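Local coordinates for pyridoxal phosphate homeostasis protein (Bifidobacterium adolescentis ATCC 15703, PDB 3CPG) that probably binds pyridoxal 5'-phosphate and takes part in keeping the cellular supply of this cofactor in balance, at residues 163-168 with 185-190. Numbering follows the deposited sequence.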
ATOM      1  N   VAL A 163      -8.089   5.463  -2.074  1.00  6.46           N
ATOM      2  CA  VAL A 163      -7.835   5.385  -0.641  1.00  6.15           C
ATOM      3  C   VAL A 163      -8.153   3.999  -0.116  1.00  5.62           C
ATOM      4  O   VAL A 163      -9.021   3.306  -0.648  1.00  5.39           O
ATOM      5  CB  VAL A 163      -8.699   6.389   0.180  1.00  6.19           C
ATOM      6  CG1 VAL A 163      -8.385   7.819  -0.222  1.00  5.90           C
ATOM      7  CG2 VAL A 163     -10.178   6.084  -0.013  1.00  8.16           C
ATOM      8  N   LEU A 164      -7.419   3.591   0.911  1.00  4.36           N
ATOM      9  CA  LEU A 164      -7.680   2.324   1.574  1.00  4.42           C
ATOM     10  C   LEU A 164      -8.013   2.738   2.997  1.00  4.80           C
ATOM     11  O   LEU A 164      -7.395   3.659   3.536  1.00  6.41           O
ATOM     12  CB  LEU A 164      -6.450   1.405   1.592  1.00  4.85           C
ATOM     13  CG  LEU A 164      -5.848   0.928   0.267  1.00  3.46           C
ATOM     14  CD1 LEU A 164      -4.876  -0.219   0.542  1.00  3.35           C
ATOM     15  CD2 LEU A 164      -6.947   0.459  -0.679  1.00  4.68           C
ATOM     16  N   LEU A 165      -9.009   2.095   3.591  1.00  4.57           N
ATOM     17  CA  LEU A 165      -9.372   2.397   4.967  1.00  4.86           C
ATOM     18  C   LEU A 165      -8.426   1.585   5.836  1.00  4.59           C
ATOM     19  O   LEU A 165      -8.394   0.352   5.762  1.00  3.60           O
ATOM     20  CB  LEU A 165     -10.823   1.997   5.252  1.00  5.36           C
ATOM     21  CG  LEU A 165     -11.251   2.006   6.726  1.00  4.87           C
ATOM     22  CD1 LEU A 165     -11.043   3.394   7.334  1.00  4.90           C
ATOM     23  CD2 LEU A 165     -12.713   1.586   6.822  1.00  7.34           C
ATOM     24  N   GLU A 166      -7.636   2.287   6.640  1.00  4.61           N
ATOM     25  CA  GLU A 166      -6.666   1.658   7.524  1.00  5.28           C
ATOM     26  C   GLU A 166      -7.368   1.278   8.815  1.00  5.29           C
ATOM     27  O   GLU A 166      -7.912   2.140   9.502  1.00  6.84           O
ATOM     28  CB  GLU A 166      -5.538   2.643   7.826  1.00  6.03           C
ATOM     29  CG  GLU A 166      -4.430   2.100   8.702  1.00  8.51           C
ATOM     30  CD  GLU A 166      -3.446   3.185   9.089  1.00 12.14           C
ATOM     31  OE1 GLU A 166      -3.826   4.082   9.870  1.00 19.48           O
ATOM     32  OE2 GLU A 166      -2.303   3.148   8.602  1.00 17.97           O
ATOM     33  N   VAL A 167      -7.343  -0.009   9.144  1.00  4.63           N
ATOM     34  CA  VAL A 167      -7.997  -0.496  10.348  1.00  4.98           C
ATOM     35  C   VAL A 167      -6.977  -0.985  11.367  1.00  5.98           C
ATOM     36  O   VAL A 167      -5.981  -1.614  11.011  1.00  6.75           O
ATOM     37  CB  VAL A 167      -8.961  -1.661  10.023  1.00  5.09           C
ATOM     38  CG1 VAL A 167      -9.688  -2.105  11.286  1.00  4.40           C
ATOM     39  CG2 VAL A 167      -9.956  -1.231   8.960  1.00  4.70           C
ATOM     40  N   ASN A 168      -7.237  -0.692  12.636  1.00  5.19           N
ATOM     41  CA  ASN A 168      -6.349  -1.112  13.714  1.00  6.11           C
ATOM     42  C   ASN A 168      -6.721  -2.542  14.094  1.00  7.16           C
ATOM     43  O   ASN A 168      -7.785  -2.777  14.665  1.00  7.62           O
ATOM     44  CB  ASN A 168      -6.524  -0.189  14.925  1.00  8.47           C
ATOM     45  CG  ASN A 168      -5.639  -0.581  16.100  1.00  8.83           C
ATOM     46  OD1 ASN A 168      -4.941  -1.595  16.065  1.00  9.11           O
ATOM     47  ND2 ASN A 168      -5.674   0.226  17.154  1.00 11.75           N
ATOM     48  N   ARG A 185     -18.968   1.164   9.042  1.00 11.80           N
ATOM     49  CA  ARG A 185     -19.628   2.468   9.080  1.00 12.96           C
ATOM     50  C   ARG A 185     -18.756   3.548   8.439  1.00 12.43           C
ATOM     51  O   ARG A 185     -19.232   4.349   7.636  1.00 12.12           O
ATOM     52  CB  ARG A 185     -19.929   2.857  10.531  1.00 17.19           C
ATOM     53  CG  ARG A 185     -20.600   4.216  10.691  1.00 23.05           C
ATOM     54  CD  ARG A 185     -20.410   4.764  12.103  1.00 28.21           C
ATOM     55  NE  ARG A 185     -18.999   5.011  12.402  1.00 32.61           N
ATOM     56  CZ  ARG A 185     -18.552   5.533  13.541  1.00 33.39           C
ATOM     57  NH1 ARG A 185     -19.403   5.867  14.501  1.00 35.58           N
ATOM     58  NH2 ARG A 185     -17.251   5.723  13.720  1.00 34.75           N
ATOM     59  N   ILE A 186     -17.477   3.567   8.803  1.00  9.92           N
ATOM     60  CA  ILE A 186     -16.544   4.551   8.261  1.00  9.35           C
ATOM     61  C   ILE A 186     -16.370   4.371   6.757  1.00 10.13           C
ATOM     62  O   ILE A 186     -16.335   5.347   6.007  1.00 10.13           O
ATOM     63  CB  ILE A 186     -15.168   4.431   8.942  1.00  8.59           C
ATOM     64  CG1 ILE A 186     -15.300   4.793  10.424  1.00  9.10           C
ATOM     65  CG2 ILE A 186     -14.156   5.328   8.244  1.00 10.08           C
ATOM     66  CD1 ILE A 186     -14.068   4.486  11.260  1.00  9.33           C
ATOM     67  N   ALA A 187     -16.260   3.121   6.325  1.00  9.85           N
ATOM     68  CA  ALA A 187     -16.090   2.807   4.912  1.00 11.82           C
ATOM     69  C   ALA A 187     -17.261   3.325   4.087  1.00 12.41           C
ATOM     70  O   ALA A 187     -17.077   3.912   3.022  1.00 12.92           O
ATOM     71  CB  ALA A 187     -15.956   1.299   4.730  1.00 10.55           C
ATOM     72  N   GLN A 188     -18.470   3.100   4.584  1.00 13.50           N
ATOM     73  CA  GLN A 188     -19.660   3.539   3.878  1.00 16.35           C
ATOM     74  C   GLN A 188     -19.710   5.059   3.759  1.00 15.99           C
ATOM     75  O   GLN A 188     -20.102   5.588   2.722  1.00 16.01           O
ATOM     76  CB  GLN A 188     -20.898   2.983   4.581  1.00 19.13           C
ATOM     77  CG  GLN A 188     -20.878   1.454   4.616  1.00 24.05           C
ATOM     78  CD  GLN A 188     -22.061   0.846   5.338  1.00 26.88           C
ATOM     79  OE1 GLN A 188     -22.365   1.214   6.472  1.00 28.03           O
ATOM     80  NE2 GLN A 188     -22.727  -0.104   4.686  1.00 27.91           N
ATOM     81  N   LYS A 189     -19.296   5.760   4.811  1.00 14.98           N
ATOM     82  CA  LYS A 189     -19.284   7.220   4.772  1.00 14.85           C
ATOM     83  C   LYS A 189     -18.253   7.686   3.745  1.00 13.49           C
ATOM     84  O   LYS A 189     -18.510   8.605   2.967  1.00 12.93           O
ATOM     85  CB  LYS A 189     -18.938   7.798   6.148  1.00 16.04           C
ATOM     86  CG  LYS A 189     -18.769   9.316   6.150  1.00 21.15           C
ATOM     87  CD  LYS A 189     -20.021  10.019   5.639  1.00 23.69           C
ATOM     88  CE  LYS A 189     -19.790  11.512   5.451  1.00 27.05           C
ATOM     89  NZ  LYS A 189     -19.429  12.197   6.721  1.00 29.15           N
ATOM     90  N   ILE A 190     -17.084   7.049   3.749  1.00 12.24           N
ATOM     91  CA  ILE A 190     -16.028   7.396   2.800  1.00 12.84           C
ATOM     92  C   ILE A 190     -16.539   7.202   1.373  1.00 13.38           C
ATOM     93  O   ILE A 190     -16.223   7.981   0.474  1.00 12.68           O
ATOM     94  CB  ILE A 190     -14.770   6.516   3.017  1.00 12.10           C
ATOM     95  CG1 ILE A 190     -14.124   6.864   4.360  1.00 13.63           C
ATOM     96  CG2 ILE A 190     -13.780   6.718   1.869  1.00 14.22           C
ATOM     97  CD1 ILE A 190     -12.931   5.996   4.726  1.00 13.09           C
TER
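Leu165 meets helix 185-190 with CG anti to the backbone N (chi1 169°), which points the branch at the helix, and chi2 then sets CD1 and CD2 against different residues. On the helix, Ile186 and Ile190 share one shape, with CG2 anti to the backbone N (chi1 -65° and -68°). This presents Ile186 CG2 to Leu165 and Ile190 CG2 to Val163, while the extended CG1 branch of Ile190 carries CD1 to Leu165. Leu165 CD1 touches Ile186 CG2 at 3.8 Å and also Ile190 CD1 at 4.1 Å, so it bridges residues one helical turn apart. Leu165 CD2 rests on Ala187 CB at 3.9 Å. It also lies 3.9 Å from Ala187 N, so Leu165 CD2 reaches the helix backbone itself. Leu165 and Ile186 cross at about a right angle. Val163, two residues earlier on the same strand face, adds its CG2 against Ile190 CG2 at 4.1 Å. All five touching residues are buried, and no hydrogen bond joins the segments. The axes of strand 163-166 and helix 185-190 approach to 9.7 Å and run nearly antiparallel. Leu165 also touches Leu201 and Ile190 touches Ile196, both on strand 196-202, while Ala187 packs on Ile228 of helix 211-231. Strand 161-166, helix 183-191 and the parallel strand 196-202 form a beta-alpha-beta unit, with the helix packed on the outer face of the sheet, as is characteristic of a TIM barrel.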